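Local coordinates for protein gamma-glutamyltranspeptidase (Streptomyces lincolnensis, PDB 6J3A) that is a gamma-glutamyltranspeptidase-family Ntn-hydrolase homologue related to LmbA, and probably acts as a hydrolase or transferase whose substrate is uncertain, at residues A[158-170]-A[442-454]. Sequence-based numbering, arbitrary orientation.
Sequences LFETEWTTSADVY and WLQSNPVVPELGF
Trp-163, at the N-cap position of helix 164-170, lays one face of its indole over the Asn-446 to Pro-447 peptide, with the Gln-444 carbonyl at its edge. Pro-447 CD sits over the five-membered ring in a CH-pi contact, 3.9 Å from its centroid and 12° off the normal, while the Asn-446 carbonyl carbon lies above the same face nearer the rim; Leu-158 CD2 lies over the opposite face, toward the rim. NE1 donates to Met-234 O. With an alanine in place of Trp-163, Pro-447 would probably lose the aromatic surface over it and Met-234 O this donor.

Two and three residues further on, Thr-165 and Ser-166 grip both backbone polar groups of Val-448. Thr-165 OG1 donates to Val-448 O at 2.7 Å, in the carbonyl plane on a lone pair, and Val-448 N donates to Ser-166 OG, also at 2.7 Å (152° at the hydrogen). Ser-166 OG in turn donates to a water that bridges to Leu-443 O and Asn-446 O, linking the Ser-166 hydroxyl to the carbonyls of Leu-443 and Asn-446. The isopropyl group of Val-448 touches both Val-169 and Tyr-170, CG1 lying 4.0 Å from Val-169 CG2 and CG2 facing the Tyr-170 ring edge.

Leu-443 fills the far end: with CG between its backbone N and carbonyl carbon (chi1 66°), CD2 rests over a Tyr-170 face and CD1 reaches Phe-159 CZ at 4.1 Å.

The 442-454 loop thus packs against the helices 156-161 and 164-170, with helix 146-154 against Leu-443 and Tyr-170, and strand 233-234 and helix 220-229 both meeting Pro-447.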
# COMPACT_ATOMS: atom_id res chain seq x y z
N LEU A 158 -15.59 17.99 28.30
CA LEU A 158 -14.78 17.36 29.34
C LEU A 158 -13.37 17.94 29.44
O LEU A 158 -12.85 18.15 30.53
CB LEU A 158 -14.70 15.85 29.08
CG LEU A 158 -14.06 14.95 30.15
CD1 LEU A 158 -14.79 15.04 31.48
CD2 LEU A 158 -14.03 13.50 29.69
N PHE A 159 -12.75 18.22 28.29
CA PHE A 159 -11.38 18.75 28.23
C PHE A 159 -11.30 20.19 28.71
O PHE A 159 -10.43 20.55 29.51
CB PHE A 159 -10.86 18.69 26.78
CG PHE A 159 -10.23 17.38 26.39
CD1 PHE A 159 -10.49 16.18 27.07
CD2 PHE A 159 -9.38 17.34 25.29
CE1 PHE A 159 -9.89 15.00 26.68
CE2 PHE A 159 -8.79 16.14 24.90
CZ PHE A 159 -9.05 14.97 25.59
N GLU A 160 -12.20 21.02 28.19
CA GLU A 160 -12.22 22.45 28.49
C GLU A 160 -12.53 22.74 29.96
O GLU A 160 -11.81 23.50 30.61
CB GLU A 160 -13.23 23.18 27.59
CG GLU A 160 -12.73 23.29 26.16
CD GLU A 160 -13.72 23.89 25.19
OE1 GLU A 160 -14.95 23.82 25.42
OE2 GLU A 160 -13.25 24.41 24.17
N THR A 161 -13.57 22.09 30.46
CA THR A 161 -14.12 22.36 31.79
C THR A 161 -13.46 21.55 32.90
O THR A 161 -13.50 21.96 34.05
CB THR A 161 -15.63 22.06 31.86
OG1 THR A 161 -15.86 20.65 31.81
CG2 THR A 161 -16.40 22.77 30.72
N GLU A 162 -12.86 20.42 32.55
CA GLU A 162 -12.49 19.41 33.54
C GLU A 162 -11.04 18.93 33.37
O GLU A 162 -10.22 19.17 34.26
CB GLU A 162 -13.51 18.27 33.49
CG GLU A 162 -13.89 17.64 34.82
CD GLU A 162 -14.41 18.58 35.89
OE1 GLU A 162 -15.61 18.94 35.88
OE2 GLU A 162 -13.61 18.92 36.78
N TRP A 163 -10.72 18.30 32.23
CA TRP A 163 -9.34 17.81 31.94
C TRP A 163 -8.56 18.83 31.15
O TRP A 163 -8.30 18.67 29.96
CB TRP A 163 -9.33 16.47 31.18
CG TRP A 163 -10.06 15.33 31.85
CD1 TRP A 163 -10.54 15.28 33.13
CD2 TRP A 163 -10.37 14.07 31.26
NE1 TRP A 163 -11.14 14.07 33.36
CE2 TRP A 163 -11.05 13.31 32.23
CE3 TRP A 163 -10.14 13.50 30.00
CZ2 TRP A 163 -11.51 12.01 31.99
CZ3 TRP A 163 -10.59 12.22 29.76
CH2 TRP A 163 -11.27 11.49 30.75
N THR A 164 -8.17 19.90 31.83
CA THR A 164 -7.58 21.05 31.16
C THR A 164 -6.18 20.78 30.61
O THR A 164 -5.75 21.46 29.68
CB THR A 164 -7.55 22.29 32.07
OG1 THR A 164 -6.90 21.96 33.30
CG2 THR A 164 -8.96 22.78 32.34
N THR A 165 -5.48 19.81 31.18
CA THR A 165 -4.16 19.43 30.66
C THR A 165 -4.25 18.77 29.29
O THR A 165 -3.30 18.85 28.50
CB THR A 165 -3.41 18.48 31.62
OG1 THR A 165 -4.24 17.35 31.91
CG2 THR A 165 -3.04 19.21 32.91
N SER A 166 -5.37 18.11 29.02
CA SER A 166 -5.65 17.52 27.70
C SER A 166 -6.07 18.58 26.67
O SER A 166 -5.73 18.46 25.49
CB SER A 166 -6.72 16.43 27.81
OG SER A 166 -6.24 15.32 28.54
N ALA A 167 -6.83 19.58 27.12
CA ALA A 167 -7.12 20.76 26.31
C ALA A 167 -5.85 21.47 25.85
O ALA A 167 -5.74 21.84 24.68
CB ALA A 167 -8.02 21.72 27.07
N ASP A 168 -4.87 21.62 26.74
CA ASP A 168 -3.56 22.24 26.42
C ASP A 168 -2.84 21.57 25.26
O ASP A 168 -2.16 22.23 24.48
CB ASP A 168 -2.60 22.21 27.63
CG ASP A 168 -3.07 23.07 28.79
OD1 ASP A 168 -3.86 24.01 28.58
OD2 ASP A 168 -2.63 22.80 29.93
N VAL A 169 -2.98 20.25 25.16
CA VAL A 169 -2.30 19.46 24.14
C VAL A 169 -3.15 19.31 22.88
O VAL A 169 -2.63 19.46 21.77
CB VAL A 169 -1.89 18.09 24.71
CG1 VAL A 169 -1.29 17.20 23.63
CG2 VAL A 169 -0.91 18.28 25.86
N TYR A 170 -4.44 19.02 23.05
CA TYR A 170 -5.32 18.67 21.93
C TYR A 170 -6.27 19.76 21.44
O TYR A 170 -6.84 19.65 20.36
CB TYR A 170 -6.10 17.38 22.25
CG TYR A 170 -5.20 16.16 22.28
CD1 TYR A 170 -4.71 15.60 21.09
CD2 TYR A 170 -4.80 15.57 23.48
CE1 TYR A 170 -3.88 14.48 21.10
CE2 TYR A 170 -3.96 14.46 23.50
CZ TYR A 170 -3.51 13.91 22.31
OH TYR A 170 -2.68 12.81 22.34
N TRP A 442 -5.12 6.13 25.55
CA TRP A 442 -5.69 6.98 24.51
C TRP A 442 -6.18 8.30 25.08
O TRP A 442 -6.38 8.43 26.30
CB TRP A 442 -6.80 6.27 23.72
CG TRP A 442 -7.87 5.59 24.51
CD1 TRP A 442 -8.77 6.16 25.35
CD2 TRP A 442 -8.17 4.19 24.49
NE1 TRP A 442 -9.61 5.20 25.86
CE2 TRP A 442 -9.26 3.99 25.36
CE3 TRP A 442 -7.62 3.08 23.82
CZ2 TRP A 442 -9.81 2.72 25.59
CZ3 TRP A 442 -8.17 1.82 24.05
CH2 TRP A 442 -9.25 1.65 24.92
N LEU A 443 -6.37 9.28 24.20
CA LEU A 443 -6.58 10.67 24.61
C LEU A 443 -7.92 10.98 25.27
O LEU A 443 -8.01 11.96 26.00
CB LEU A 443 -6.39 11.63 23.42
CG LEU A 443 -7.37 11.60 22.22
CD1 LEU A 443 -8.63 12.43 22.41
CD2 LEU A 443 -6.65 12.06 20.96
N GLN A 444 -8.94 10.16 25.02
CA GLN A 444 -10.33 10.51 25.31
C GLN A 444 -10.83 9.98 26.65
O GLN A 444 -12.03 10.12 26.96
CB GLN A 444 -11.28 10.03 24.19
CG GLN A 444 -11.45 8.52 24.08
CD GLN A 444 -10.56 7.86 23.02
OE1 GLN A 444 -11.00 6.93 22.35
NE2 GLN A 444 -9.32 8.33 22.86
N SER A 445 -9.94 9.35 27.42
CA SER A 445 -10.32 8.64 28.66
C SER A 445 -9.47 8.92 29.92
O SER A 445 -9.81 8.41 30.99
CB SER A 445 -10.39 7.14 28.37
OG SER A 445 -11.36 6.86 27.36
N ASN A 446 -8.41 9.71 29.81
CA ASN A 446 -7.75 10.29 30.98
C ASN A 446 -7.15 11.64 30.64
O ASN A 446 -6.76 11.89 29.50
CB ASN A 446 -6.65 9.36 31.53
CG ASN A 446 -7.12 8.52 32.71
OD1 ASN A 446 -7.52 9.05 33.75
ND2 ASN A 446 -7.04 7.21 32.57
N PRO A 447 -7.07 12.53 31.64
CA PRO A 447 -6.37 13.78 31.39
C PRO A 447 -4.88 13.52 31.10
O PRO A 447 -4.28 12.62 31.69
CB PRO A 447 -6.52 14.52 32.72
CG PRO A 447 -6.58 13.43 33.74
CD PRO A 447 -7.39 12.36 33.07
N VAL A 448 -4.32 14.31 30.20
CA VAL A 448 -2.90 14.28 29.94
C VAL A 448 -2.09 14.55 31.20
O VAL A 448 -2.36 15.48 31.95
CB VAL A 448 -2.52 15.31 28.85
CG1 VAL A 448 -1.01 15.56 28.78
CG2 VAL A 448 -3.02 14.83 27.49
N VAL A 449 -1.08 13.71 31.41
CA VAL A 449 -0.05 13.98 32.41
C VAL A 449 0.79 15.15 31.88
O VAL A 449 1.59 14.98 30.96
CB VAL A 449 0.85 12.74 32.65
CG1 VAL A 449 1.87 13.02 33.75
CG2 VAL A 449 0.02 11.49 32.98
N PRO A 450 0.60 16.36 32.47
CA PRO A 450 1.04 17.59 31.80
C PRO A 450 2.53 17.61 31.44
O PRO A 450 2.87 18.04 30.33
CB PRO A 450 0.67 18.71 32.80
CG PRO A 450 0.46 18.05 34.11
CD PRO A 450 0.13 16.60 33.85
N GLU A 451 3.40 17.10 32.32
CA GLU A 451 4.85 17.14 32.05
C GLU A 451 5.34 16.04 31.10
O GLU A 451 6.51 16.04 30.69
CB GLU A 451 5.71 17.19 33.33
CG GLU A 451 5.40 16.19 34.43
CD GLU A 451 4.36 16.69 35.43
OE1 GLU A 451 3.15 16.52 35.15
OE2 GLU A 451 4.74 17.23 36.50
N LEU A 452 4.43 15.13 30.71
CA LEU A 452 4.76 14.04 29.77
C LEU A 452 4.12 14.15 28.38
O LEU A 452 4.75 13.79 27.38
CB LEU A 452 4.39 12.70 30.38
CG LEU A 452 5.07 12.38 31.71
CD1 LEU A 452 4.64 10.98 32.12
CD2 LEU A 452 6.60 12.50 31.68
N GLY A 453 2.88 14.63 28.32
CA GLY A 453 2.20 14.82 27.06
C GLY A 453 1.20 13.74 26.72
O GLY A 453 0.56 13.82 25.68
N PHE A 454 1.05 12.74 27.58
CA PHE A 454 0.10 11.64 27.34
C PHE A 454 -0.56 11.22 28.65
O PHE A 454 -0.00 11.47 29.72
CB PHE A 454 0.79 10.44 26.68
CG PHE A 454 2.00 9.95 27.43
CD1 PHE A 454 1.87 9.04 28.47
CD2 PHE A 454 3.27 10.42 27.11
CE1 PHE A 454 2.99 8.60 29.16
CE2 PHE A 454 4.39 9.98 27.80
CZ PHE A 454 4.25 9.07 28.83
O HOH W 1 -5.82 12.99 27.11